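Local coordinates for protein uroporphyrinogen-III C-methyltransferase (Pseudomonas denitrificans, PDB 1S4D) that methylates uroporphyrinogen III at C-2 and then C-7, using S-adenosyl-L-methionine, to make precorrin-2 on the way to cobalamin and siroheme, at residues B[29-34]-B[124-129]; B[35-40]-B[94-99]; B[139-144]-B[246-251]. All blocks are in the same frame, centred on the assembly; numbering follows the deposited sequence.

Contact 1. Residues B[29-34]-B[124-129]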
ATOM      1  N   LEU B  29       5.611   5.551 -10.308  1.00 22.98           N
ATOM      2  CA  LEU B  29       4.733   5.100  -9.224  1.00 22.98           C
ATOM      3  C   LEU B  29       4.329   6.260  -8.335  1.00 23.19           C
ATOM      4  O   LEU B  29       3.546   6.088  -7.405  1.00 23.43           O
ATOM      5  CB  LEU B  29       5.456   4.071  -8.354  1.00 22.94           C
ATOM      6  CG  LEU B  29       5.353   2.559  -8.586  1.00 23.23           C
ATOM      7  CD1 LEU B  29       4.712   2.197  -9.908  1.00 22.53           C
ATOM      8  CD2 LEU B  29       6.695   1.904  -8.462  1.00 22.05           C
ATOM      9  N   LEU B  30       4.888   7.441  -8.589  1.00 23.06           N
ATOM     10  CA  LEU B  30       4.340   8.660  -8.018  1.00 22.81           C
ATOM     11  C   LEU B  30       2.855   8.739  -8.377  1.00 22.99           C
ATOM     12  O   LEU B  30       2.461   8.301  -9.468  1.00 23.52           O
ATOM     13  CB  LEU B  30       5.055   9.854  -8.632  1.00 22.80           C
ATOM     14  CG  LEU B  30       6.231  10.551  -7.953  1.00 22.71           C
ATOM     15  CD1 LEU B  30       6.768   9.784  -6.748  1.00 20.63           C
ATOM     16  CD2 LEU B  30       7.320  10.852  -8.960  1.00 20.95           C
ATOM     17  N   THR B  31       2.026   9.266  -7.481  1.00 22.62           N
ATOM     18  CA  THR B  31       0.624   9.550  -7.808  1.00 22.66           C
ATOM     19  C   THR B  31       0.528  10.919  -8.446  1.00 22.47           C
ATOM     20  O   THR B  31       1.414  11.735  -8.242  1.00 22.46           O
ATOM     21  CB  THR B  31      -0.243   9.601  -6.545  1.00 23.41           C
ATOM     22  OG1 THR B  31       0.261  10.618  -5.651  1.00 23.28           O
ATOM     23  CG2 THR B  31      -0.186   8.275  -5.749  1.00 23.01           C
ATOM     24  N   LEU B  32      -0.559  11.191  -9.177  1.00 22.46           N
ATOM     25  CA  LEU B  32      -0.802  12.522  -9.764  1.00 21.85           C
ATOM     26  C   LEU B  32      -0.639  13.634  -8.697  1.00 21.92           C
ATOM     27  O   LEU B  32       0.078  14.627  -8.912  1.00 21.54           O
ATOM     28  CB  LEU B  32      -2.177  12.580 -10.428  1.00 21.19           C
ATOM     29  CG  LEU B  32      -2.346  12.048 -11.872  1.00 22.55           C
ATOM     30  CD1 LEU B  32      -1.395  10.913 -12.209  1.00 21.56           C
ATOM     31  CD2 LEU B  32      -3.796  11.622 -12.235  1.00 20.17           C
ATOM     32  N   HIS B  33      -1.269  13.417  -7.540  1.00 21.50           N
ATOM     33  CA  HIS B  33      -1.164  14.284  -6.374  1.00 21.72           C
ATOM     34  C   HIS B  33       0.292  14.572  -5.935  1.00 22.27           C
ATOM     35  O   HIS B  33       0.642  15.715  -5.644  1.00 22.06           O
ATOM     36  CB  HIS B  33      -1.870  13.615  -5.207  1.00 21.57           C
ATOM     37  CG  HIS B  33      -3.337  13.885  -5.123  1.00 20.87           C
ATOM     38  ND1 HIS B  33      -3.906  15.090  -5.488  1.00 21.19           N
ATOM     39  CD2 HIS B  33      -4.346  13.109  -4.665  1.00 19.51           C
ATOM     40  CE1 HIS B  33      -5.206  15.036  -5.262  1.00 20.50           C
ATOM     41  NE2 HIS B  33      -5.497  13.843  -4.768  1.00 20.01           N
ATOM     42  N   ALA B  34       1.119  13.525  -5.869  1.00 22.80           N
ATOM     43  CA  ALA B  34       2.520  13.660  -5.499  1.00 23.17           C
ATOM     44  C   ALA B  34       3.267  14.489  -6.543  1.00 23.86           C
ATOM     45  O   ALA B  34       3.958  15.455  -6.190  1.00 23.76           O
ATOM     46  CB  ALA B  34       3.161  12.291  -5.317  1.00 22.48           C
ATOM     47  N   ARG B 124      -1.984  17.854   4.505  1.00 24.68           N
ATOM     48  CA  ARG B 124      -2.699  16.847   3.742  1.00 24.29           C
ATOM     49  C   ARG B 124      -1.828  15.582   3.784  1.00 23.90           C
ATOM     50  O   ARG B 124      -0.601  15.700   3.905  1.00 24.04           O
ATOM     51  CB  ARG B 124      -2.859  17.324   2.293  1.00 24.48           C
ATOM     52  CG  ARG B 124      -3.170  16.197   1.303  1.00 25.36           C
ATOM     53  CD  ARG B 124      -3.481  16.653  -0.102  1.00 26.61           C
ATOM     54  NE  ARG B 124      -4.711  17.443  -0.168  1.00 27.36           N
ATOM     55  CZ  ARG B 124      -5.827  17.078  -0.777  1.00 27.21           C
ATOM     56  NH1 ARG B 124      -5.917  15.900  -1.389  1.00 27.54           N
ATOM     57  NH2 ARG B 124      -6.866  17.905  -0.769  1.00 26.68           N
ATOM     58  N   ILE B 125      -2.447  14.399   3.683  1.00 23.04           N
ATOM     59  CA  ILE B 125      -1.706  13.156   3.425  1.00 22.08           C
ATOM     60  C   ILE B 125      -1.917  12.685   1.991  1.00 21.60           C
ATOM     61  O   ILE B 125      -3.039  12.628   1.495  1.00 21.99           O
ATOM     62  CB  ILE B 125      -2.124  12.029   4.402  1.00 22.41           C
ATOM     63  CG1 ILE B 125      -1.954  12.469   5.865  1.00 22.44           C
ATOM     64  CG2 ILE B 125      -1.351  10.719   4.111  1.00 21.67           C
ATOM     65  CD1 ILE B 125      -0.503  12.657   6.313  1.00 22.02           C
ATOM     66  N   VAL B 126      -0.826  12.342   1.333  1.00 20.28           N
ATOM     67  CA  VAL B 126      -0.882  11.803   0.011  1.00 19.52           C
ATOM     68  C   VAL B 126      -0.269  10.425   0.055  1.00 19.33           C
ATOM     69  O   VAL B 126       0.950  10.266   0.132  1.00 19.24           O
ATOM     70  CB  VAL B 126      -0.101  12.678  -0.968  1.00 19.98           C
ATOM     71  CG1 VAL B 126      -0.066  12.027  -2.381  1.00 19.33           C
ATOM     72  CG2 VAL B 126      -0.696  14.061  -1.009  1.00 18.87           C
ATOM     73  N   PRO B 127      -1.129   9.420   0.058  1.00 19.03           N
ATOM     74  CA  PRO B 127      -0.720   8.026  -0.074  1.00 18.15           C
ATOM     75  C   PRO B 127       0.317   7.775  -1.136  1.00 17.80           C
ATOM     76  O   PRO B 127       0.351   8.466  -2.138  1.00 18.41           O
ATOM     77  CB  PRO B 127      -2.020   7.369  -0.483  1.00 18.21           C
ATOM     78  CG  PRO B 127      -2.978   8.074   0.379  1.00 18.15           C
ATOM     79  CD  PRO B 127      -2.586   9.532   0.252  1.00 18.78           C
ATOM     80  N   GLY B 128       1.166   6.785  -0.907  1.00 17.75           N
ATOM     81  CA  GLY B 128       2.094   6.310  -1.917  1.00 17.80           C
ATOM     82  C   GLY B 128       2.132   4.793  -2.011  1.00 18.09           C
ATOM     83  O   GLY B 128       1.593   4.104  -1.161  1.00 18.34           O
ATOM     84  N   ILE B 129       2.760   4.268  -3.054  1.00 18.30           N
ATOM     85  CA  ILE B 129       2.946   2.840  -3.180  1.00 17.85           C
ATOM     86  C   ILE B 129       3.933   2.351  -2.116  1.00 19.43           C
ATOM     87  O   ILE B 129       5.023   2.932  -1.926  1.00 19.43           O
ATOM     88  CB  ILE B 129       3.491   2.511  -4.551  1.00 17.27           C
ATOM     89  CG1 ILE B 129       2.566   3.028  -5.656  1.00 15.34           C
ATOM     90  CG2 ILE B 129       3.770   1.018  -4.639  1.00 16.86           C
ATOM     91  CD1 ILE B 129       1.136   2.422  -5.678  1.00 14.71           C
TER
HETATM   92  O   HOH W   1       3.487   6.218  -4.764  1.00 40.67           O
HETATM   93  O   HOH W   2       2.247   9.211  -3.968  1.00 49.64           O

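Contact 2. Residues B[35-40]-B[94-99]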
ATOM      1  N   ALA B  35       3.113  14.119  -7.821  1.00 24.74           N
ATOM      2  CA  ALA B  35       3.717  14.858  -8.945  1.00 25.58           C
ATOM      3  C   ALA B  35       3.253  16.320  -8.948  1.00 26.23           C
ATOM      4  O   ALA B  35       4.039  17.247  -9.132  1.00 26.37           O
ATOM      5  CB  ALA B  35       3.369  14.189 -10.259  1.00 25.66           C
ATOM      6  N   ASN B  36       1.961  16.521  -8.715  1.00 26.85           N
ATOM      7  CA  ASN B  36       1.449  17.864  -8.506  1.00 26.87           C
ATOM      8  C   ASN B  36       2.097  18.600  -7.312  1.00 26.86           C
ATOM      9  O   ASN B  36       2.508  19.743  -7.464  1.00 27.04           O
ATOM     10  CB  ASN B  36      -0.081  17.877  -8.441  1.00 26.43           C
ATOM     11  CG  ASN B  36      -0.646  19.247  -8.717  1.00 26.29           C
ATOM     12  OD1 ASN B  36      -0.169  19.964  -9.602  1.00 26.91           O
ATOM     13  ND2 ASN B  36      -1.641  19.640  -7.940  1.00 26.35           N
ATOM     14  N   ALA B  37       2.217  17.957  -6.151  1.00 27.01           N
ATOM     15  CA  ALA B  37       2.945  18.569  -5.019  1.00 27.43           C
ATOM     16  C   ALA B  37       4.365  18.990  -5.410  1.00 27.68           C
ATOM     17  O   ALA B  37       4.735  20.157  -5.283  1.00 27.68           O
ATOM     18  CB  ALA B  37       2.992  17.641  -3.824  1.00 27.04           C
ATOM     19  N   LEU B  38       5.142  18.030  -5.909  1.00 28.15           N
ATOM     20  CA  LEU B  38       6.516  18.266  -6.341  1.00 28.38           C
ATOM     21  C   LEU B  38       6.675  19.534  -7.182  1.00 28.85           C
ATOM     22  O   LEU B  38       7.622  20.294  -6.986  1.00 28.84           O
ATOM     23  CB  LEU B  38       7.011  17.061  -7.125  1.00 27.98           C
ATOM     24  CG  LEU B  38       7.991  16.077  -6.482  1.00 28.46           C
ATOM     25  CD1 LEU B  38       8.318  16.439  -5.052  1.00 26.08           C
ATOM     26  CD2 LEU B  38       7.494  14.621  -6.599  1.00 27.20           C
ATOM     27  N   ARG B  39       5.732  19.762  -8.099  1.00 29.44           N
ATOM     28  CA  ARG B  39       5.829  20.858  -9.059  1.00 30.12           C
ATOM     29  C   ARG B  39       5.513  22.197  -8.410  1.00 29.44           C
ATOM     30  O   ARG B  39       5.883  23.237  -8.928  1.00 29.62           O
ATOM     31  CB  ARG B  39       4.994  20.564 -10.339  1.00 30.69           C
ATOM     32  CG  ARG B  39       3.819  21.504 -10.662  1.00 33.87           C
ATOM     33  CD  ARG B  39       2.749  20.923 -11.611  1.00 38.45           C
ATOM     34  NE  ARG B  39       3.330  20.314 -12.819  1.00 43.01           N
ATOM     35  CZ  ARG B  39       3.509  20.936 -13.999  1.00 45.36           C
ATOM     36  NH1 ARG B  39       3.161  22.216 -14.177  1.00 46.31           N
ATOM     37  NH2 ARG B  39       4.049  20.270 -15.015  1.00 44.90           N
ATOM     38  N   GLN B  40       4.873  22.157  -7.247  1.00 29.01           N
ATOM     39  CA  GLN B  40       4.439  23.372  -6.553  1.00 28.46           C
ATOM     40  C   GLN B  40       5.322  23.754  -5.374  1.00 28.21           C
ATOM     41  O   GLN B  40       5.372  24.923  -4.991  1.00 28.41           O
ATOM     42  CB  GLN B  40       3.012  23.213  -6.049  1.00 27.81           C
ATOM     43  CG  GLN B  40       1.975  23.554  -7.071  1.00 28.71           C
ATOM     44  CD  GLN B  40       0.571  23.162  -6.645  1.00 29.93           C
ATOM     45  OE1 GLN B  40      -0.067  22.366  -7.311  1.00 32.69           O
ATOM     46  NE2 GLN B  40       0.092  23.723  -5.545  1.00 29.30           N
ATOM     47  N   ARG B  94       5.342  26.703   0.857  1.00 20.40           N
ATOM     48  CA  ARG B  94       4.573  25.521   0.516  1.00 20.33           C
ATOM     49  C   ARG B  94       5.536  24.356   0.772  1.00 20.23           C
ATOM     50  O   ARG B  94       6.572  24.243   0.106  1.00 19.76           O
ATOM     51  CB  ARG B  94       4.141  25.552  -0.957  1.00 20.67           C
ATOM     52  CG  ARG B  94       3.394  26.823  -1.439  1.00 21.51           C
ATOM     53  CD  ARG B  94       3.466  26.991  -2.942  1.00 24.73           C
ATOM     54  NE  ARG B  94       3.158  28.342  -3.399  1.00 29.97           N
ATOM     55  CZ  ARG B  94       1.917  28.782  -3.669  1.00 33.14           C
ATOM     56  NH1 ARG B  94       0.866  27.972  -3.530  1.00 33.46           N
ATOM     57  NH2 ARG B  94       1.723  30.032  -4.075  1.00 32.24           N
ATOM     58  N   VAL B  95       5.211  23.520   1.757  1.00 19.88           N
ATOM     59  CA  VAL B  95       6.139  22.507   2.258  1.00 19.63           C
ATOM     60  C   VAL B  95       5.717  21.094   1.875  1.00 20.27           C
ATOM     61  O   VAL B  95       4.583  20.662   2.171  1.00 20.56           O
ATOM     62  CB  VAL B  95       6.290  22.584   3.811  1.00 19.22           C
ATOM     63  CG1 VAL B  95       7.403  21.688   4.284  1.00 18.13           C
ATOM     64  CG2 VAL B  95       6.545  23.993   4.259  1.00 17.34           C
ATOM     65  N   LEU B  96       6.642  20.389   1.229  1.00 20.48           N
ATOM     66  CA  LEU B  96       6.476  18.998   0.822  1.00 21.30           C
ATOM     67  C   LEU B  96       7.421  18.138   1.638  1.00 21.70           C
ATOM     68  O   LEU B  96       8.660  18.320   1.550  1.00 21.55           O
ATOM     69  CB  LEU B  96       6.874  18.857  -0.654  1.00 21.55           C
ATOM     70  CG  LEU B  96       6.118  17.937  -1.611  1.00 21.99           C
ATOM     71  CD1 LEU B  96       6.940  17.825  -2.809  1.00 24.06           C
ATOM     72  CD2 LEU B  96       5.915  16.581  -1.061  1.00 22.06           C
ATOM     73  N   ARG B  97       6.871  17.229   2.445  1.00 22.06           N
ATOM     74  CA  ARG B  97       7.719  16.243   3.148  1.00 22.47           C
ATOM     75  C   ARG B  97       7.568  14.996   2.314  1.00 22.12           C
ATOM     76  O   ARG B  97       6.475  14.440   2.269  1.00 21.64           O
ATOM     77  CB  ARG B  97       7.285  16.029   4.607  1.00 22.23           C
ATOM     78  CG  ARG B  97       7.812  14.757   5.292  1.00 24.85           C
ATOM     79  CD  ARG B  97       9.086  14.915   6.158  1.00 27.41           C
ATOM     80  NE  ARG B  97      10.211  14.278   5.483  1.00 32.40           N
ATOM     81  CZ  ARG B  97      10.916  13.232   5.921  1.00 35.64           C
ATOM     82  NH1 ARG B  97      10.692  12.665   7.105  1.00 38.01           N
ATOM     83  NH2 ARG B  97      11.886  12.764   5.158  1.00 38.44           N
ATOM     84  N   LEU B  98       8.641  14.619   1.604  1.00 22.20           N
ATOM     85  CA  LEU B  98       8.608  13.515   0.642  1.00 22.62           C
ATOM     86  C   LEU B  98       9.072  12.249   1.334  1.00 23.52           C
ATOM     87  O   LEU B  98      10.241  12.115   1.664  1.00 24.88           O
ATOM     88  CB  LEU B  98       9.569  13.779  -0.513  1.00 22.21           C
ATOM     89  CG  LEU B  98       9.273  13.562  -2.013  1.00 20.77           C
ATOM     90  CD1 LEU B  98      10.524  13.198  -2.816  1.00 14.46           C
ATOM     91  CD2 LEU B  98       8.191  12.563  -2.282  1.00 19.54           C
ATOM     92  N   LYS B  99       8.191  11.299   1.566  1.00 23.35           N
ATOM     93  CA  LYS B  99       8.658  10.135   2.279  1.00 23.26           C
ATOM     94  C   LYS B  99       8.706   8.940   1.355  1.00 23.41           C
ATOM     95  O   LYS B  99       7.893   8.836   0.405  1.00 23.79           O
ATOM     96  CB  LYS B  99       7.758   9.902   3.480  1.00 23.58           C
ATOM     97  CG  LYS B  99       7.476  11.221   4.227  1.00 25.04           C
ATOM     98  CD  LYS B  99       6.360  11.068   5.208  1.00 26.83           C
ATOM     99  CE  LYS B  99       6.664   9.939   6.172  1.00 26.40           C
ATOM    100  NZ  LYS B  99       7.808  10.327   7.013  1.00 24.79           N
TER

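Contact 3. Residues B[139-144]-B[246-251]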
ATOM      1  N   ALA B 139       8.808  -7.806  -8.226  1.00 17.69           N
ATOM      2  CA  ALA B 139       9.636  -9.003  -8.161  1.00 17.94           C
ATOM      3  C   ALA B 139       8.836 -10.211  -8.580  1.00 18.13           C
ATOM      4  O   ALA B 139       9.346 -11.329  -8.505  1.00 18.02           O
ATOM      5  CB  ALA B 139      10.212  -9.222  -6.743  1.00 17.87           C
ATOM      6  N   GLY B 140       7.589  -9.975  -9.005  1.00 18.01           N
ATOM      7  CA  GLY B 140       6.657 -11.031  -9.363  1.00 18.22           C
ATOM      8  C   GLY B 140       6.015 -11.761  -8.192  1.00 18.83           C
ATOM      9  O   GLY B 140       5.547 -12.893  -8.350  1.00 19.26           O
ATOM     10  N   ILE B 141       5.962 -11.122  -7.027  1.00 18.88           N
ATOM     11  CA  ILE B 141       5.314 -11.727  -5.864  1.00 19.09           C
ATOM     12  C   ILE B 141       4.059 -10.966  -5.432  1.00 19.46           C
ATOM     13  O   ILE B 141       4.164  -9.900  -4.834  1.00 19.99           O
ATOM     14  CB  ILE B 141       6.296 -11.821  -4.672  1.00 19.09           C
ATOM     15  CG1 ILE B 141       7.508 -12.690  -5.042  1.00 18.37           C
ATOM     16  CG2 ILE B 141       5.573 -12.323  -3.409  1.00 17.54           C
ATOM     17  CD1 ILE B 141       8.679 -12.525  -4.116  1.00 16.41           C
ATOM     18  N   PRO B 142       2.875 -11.511  -5.695  1.00 19.78           N
ATOM     19  CA  PRO B 142       1.659 -10.888  -5.170  1.00 20.09           C
ATOM     20  C   PRO B 142       1.559 -11.189  -3.685  1.00 20.32           C
ATOM     21  O   PRO B 142       1.877 -12.274  -3.222  1.00 20.55           O
ATOM     22  CB  PRO B 142       0.524 -11.566  -5.949  1.00 20.06           C
ATOM     23  CG  PRO B 142       1.174 -12.513  -6.893  1.00 20.02           C
ATOM     24  CD  PRO B 142       2.588 -12.742  -6.449  1.00 19.71           C
ATOM     25  N   VAL B 143       1.112 -10.200  -2.952  1.00 20.70           N
ATOM     26  CA  VAL B 143       1.033 -10.231  -1.515  1.00 21.66           C
ATOM     27  C   VAL B 143      -0.212 -11.043  -1.050  1.00 22.47           C
ATOM     28  O   VAL B 143      -0.351 -11.439   0.105  1.00 22.26           O
ATOM     29  CB  VAL B 143       1.081  -8.743  -1.079  1.00 21.82           C
ATOM     30  CG1 VAL B 143      -0.281  -8.171  -0.712  1.00 21.26           C
ATOM     31  CG2 VAL B 143       2.156  -8.512  -0.059  1.00 22.11           C
ATOM     32  N   THR B 144      -1.074 -11.349  -2.011  1.00 23.57           N
ATOM     33  CA  THR B 144      -2.358 -11.985  -1.786  1.00 24.21           C
ATOM     34  C   THR B 144      -2.641 -12.861  -3.000  1.00 24.71           C
ATOM     35  O   THR B 144      -2.355 -12.469  -4.137  1.00 25.22           O
ATOM     36  CB  THR B 144      -3.406 -10.866  -1.643  1.00 24.42           C
ATOM     37  OG1 THR B 144      -3.797 -10.740  -0.267  1.00 25.87           O
ATOM     38  CG2 THR B 144      -4.689 -11.176  -2.375  1.00 23.73           C
ATOM     39  N   GLY B 246       6.356 -17.205   2.633  1.00 16.80           N
ATOM     40  CA  GLY B 246       5.198 -17.984   2.226  1.00 17.24           C
ATOM     41  C   GLY B 246       5.019 -18.307   0.761  1.00 18.03           C
ATOM     42  O   GLY B 246       5.794 -17.907  -0.109  1.00 19.01           O
ATOM     43  N   GLU B 247       3.953 -19.029   0.468  1.00 18.54           N
ATOM     44  CA  GLU B 247       3.850 -19.735  -0.808  1.00 18.30           C
ATOM     45  C   GLU B 247       3.803 -18.809  -2.004  1.00 17.88           C
ATOM     46  O   GLU B 247       4.207 -19.210  -3.099  1.00 17.69           O
ATOM     47  CB  GLU B 247       2.672 -20.727  -0.800  1.00 18.47           C
ATOM     48  CG  GLU B 247       2.868 -21.912   0.148  1.00 19.20           C
ATOM     49  CD  GLU B 247       4.097 -22.754  -0.178  1.00 22.12           C
ATOM     50  OE1 GLU B 247       4.819 -23.119   0.777  1.00 22.72           O
ATOM     51  OE2 GLU B 247       4.335 -23.070  -1.378  1.00 22.80           O
ATOM     52  N   VAL B 248       3.328 -17.580  -1.800  1.00 17.38           N
ATOM     53  CA  VAL B 248       3.355 -16.577  -2.865  1.00 17.34           C
ATOM     54  C   VAL B 248       4.749 -16.380  -3.465  1.00 18.08           C
ATOM     55  O   VAL B 248       4.865 -15.981  -4.626  1.00 18.28           O
ATOM     56  CB  VAL B 248       2.821 -15.186  -2.436  1.00 17.39           C
ATOM     57  CG1 VAL B 248       1.291 -15.196  -2.289  1.00 17.12           C
ATOM     58  CG2 VAL B 248       3.527 -14.664  -1.173  1.00 16.14           C
ATOM     59  N   VAL B 249       5.799 -16.652  -2.685  1.00 18.28           N
ATOM     60  CA  VAL B 249       7.165 -16.564  -3.198  1.00 18.79           C
ATOM     61  C   VAL B 249       7.366 -17.497  -4.398  1.00 19.11           C
ATOM     62  O   VAL B 249       8.167 -17.216  -5.283  1.00 19.40           O
ATOM     63  CB  VAL B 249       8.214 -16.875  -2.096  1.00 19.10           C
ATOM     64  CG1 VAL B 249       9.627 -17.059  -2.672  1.00 18.03           C
ATOM     65  CG2 VAL B 249       8.205 -15.799  -1.032  1.00 18.84           C
ATOM     66  N   ARG B 250       6.622 -18.591  -4.442  1.00 19.57           N
ATOM     67  CA  ARG B 250       6.747 -19.550  -5.536  1.00 20.29           C
ATOM     68  C   ARG B 250       6.240 -19.003  -6.852  1.00 20.39           C
ATOM     69  O   ARG B 250       6.630 -19.487  -7.898  1.00 20.75           O
ATOM     70  CB  ARG B 250       5.990 -20.837  -5.225  1.00 20.44           C
ATOM     71  CG  ARG B 250       6.610 -21.675  -4.135  1.00 21.44           C
ATOM     72  CD  ARG B 250       6.166 -23.123  -4.171  1.00 25.07           C
ATOM     73  NE  ARG B 250       6.440 -23.768  -2.898  1.00 27.34           N
ATOM     74  CZ  ARG B 250       7.582 -24.364  -2.590  1.00 27.73           C
ATOM     75  NH1 ARG B 250       7.737 -24.911  -1.392  1.00 28.51           N
ATOM     76  NH2 ARG B 250       8.565 -24.417  -3.469  1.00 26.97           N
ATOM     77  N   LEU B 251       5.373 -17.994  -6.803  1.00 20.70           N
ATOM     78  CA  LEU B 251       4.818 -17.414  -8.016  1.00 20.81           C
ATOM     79  C   LEU B 251       5.784 -16.490  -8.758  1.00 21.44           C
ATOM     80  O   LEU B 251       5.500 -16.096  -9.894  1.00 22.62           O
ATOM     81  CB  LEU B 251       3.538 -16.647  -7.719  1.00 20.36           C
ATOM     82  CG  LEU B 251       2.257 -17.408  -7.391  1.00 19.76           C
ATOM     83  CD1 LEU B 251       1.293 -16.407  -6.768  1.00 17.28           C
ATOM     84  CD2 LEU B 251       1.643 -18.097  -8.609  1.00 16.42           C
TER

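Contact 1. Residues B[29-34]-B[124-129]
Thr31 OG1 is gripped from two directions: it accepts the capping bond of Ala34 N (3.0 Å, N-H...O angle 155°) and donates to a water that in turn donates to Pro127 O. Thr31 is thus the N-cap of helix 32-40, the connection between strands 16-21 and 43-46 in the parallel sheet, and its hydroxyl ties the helix start to the loop leaving edge strand 123-126. With chi1 at 59°, OG1 stands between the backbone N and the carbonyl carbon, where it reaches forward to the N-H of Ala34, while CG2 lies 3.7 Å from Pro127 O. Val126 CG1, anti to the backbone N, is 3.6 Å from Thr31 OG1, 3.7 Å from His33 CB and 4.4 Å from Ala34 CB. The His33 ring and the Arg124 guanidinium cross with planes 54° apart and no bond between them; His33 NE2 is hydrogen-bonded to Asp26 of the second subunit, whereas Arg124 makes a cation-pi contact with Trp18. Ile129 approaches Pro24 and Pro127 approaches Asp102, both residues that bind S-adenosyl-L-homocysteine, and Asp102 OD2 accepts from Gly128 N. Leu29 lies crosswise to Ile129, with Leu29 CG 4.1 Å from Ile129 CG1, and beside them a second water donates to Leu29 O (2.6 Å) and accepts from Ile129 N (2.7 Å).

Contact 2. Residues B[35-40]-B[94-99]
The Arg94 guanidinium lies obliquely to Gln40 O, and the nearer approach is made by the aliphatic part of the chain: Arg94 CD sits 3.5 Å from that carbonyl oxygen. Arg94 runs extended from CG to NE alongside the end of the 35-40 segment, and its NH1 is taken by Leu12 O. The second guanidinium, that of Arg97, points from the other side of strand 94-99; one of its faces carries Lys99 CG, 4.2 Å above the plane and offset toward the rim, and its nitrogens make salt bridges to Asp47 and Glu112. Arg97 and Lys99 share Glu112, and Asp47 adds a second carboxylate, a cluster that would probably favour the charged forms. Between Ala37, Leu38, Leu96 and Leu98 the packing is aliphatic. Ala37 offers a single methyl, and Leu96 CG meets its CB at 3.8 Å while Leu96 CD2 lies 4.2 Å from the same atom. The ends of Leu38 and Leu96 come together, though their exact fit is doubtful in the model, and Leu38 CD1 also reaches Leu98, 4.3 Å from its CG. Ile44 of the neighbouring strand 43-46 touches all three leucines, and Trp18 of strand 16-21 closes on Ala37. The short axes of helix and strand come within 8.5 Å, their directions 130° apart. Helix 32-40 connects strands 16-21 and 43-46, and strand 94-99 lies between those two in the sheet; the contact therefore packs a beta-alpha-beta crossover helix over the middle strand of a parallel, three-layer alpha/beta domain.

Contact 3. Residues B[139-144]-B[246-251]
Ile141 and Val248 meet at about a right angle, branch against branch, with CG2 of Ile141 3.8 Å from CG2 of Val248. The Ile141 torsion (chi1 -60°) splits the branches: CG2 goes anti to the backbone N and takes the valine, while CG1 is carried past it to lie 4.3 Å from Val249 CA. The Ile141 side chain also packs on Ala208 and Val244 of two adjacent strands. Val248, at chi1 -74°, sets CG2 between its own N and carbonyl carbon, facing Ile141; Pro142 O faces the CB and both methyls of Val248, so that this carbonyl looks onto the valine's hydrocarbon surface. Val249, whose CB points away from 139-144, packs on Val244. Both segments are irregular connections flanking the mixed sheet of the C-terminal domain. The first begins where helix 131-137 ends in a Schellman motif, with Gly140 at positive phi, and the second leaves strand 241-245 through a short 3-10 turn. That turn is held by Val249 N to Gly246 O (2.9 Å), Arg250 N to Glu247 O (2.8 Å) and Leu251 N to Val248 O (3.0 Å). On its outer side Arg250 NE and Glu247 OE2 form a salt bridge inside 246-251 at 2.7 Å, the oxygen lying at the guanidinium edge and being met from its syn side. Leu251 leans the other way and lies across the Pro142 ring, its CD1 3.9 Å from Pro142 CG; Phe104 of the second subunit packs on this proline and Leu114 of that subunit on Leu251.

Overall arrangement
Contacts 1 and 2 divide helix 32-40 between them, its start going to the edge strand 123-126 and its later turns to the inner strand 94-99 of the same parallel sheet, with centres 10 Å apart. Contact 3 belongs to the other sheet, its centre 25 Å from that of contact 1, and joins two loops. All three are largely buried. Waters bridge contact 1, which also lies nearest the bound S-adenosyl-L-homocysteine; contact 2 is aliphatic in its middle, with Arg94 at one end and the Arg97 and Lys99 charges on the far side of the strand; contact 3 is hydrocarbon packing with a salt bridge on its outer flank. Several residues of contacts 1 and 3 meet the second subunit; in contact 2 one, Ala35, does.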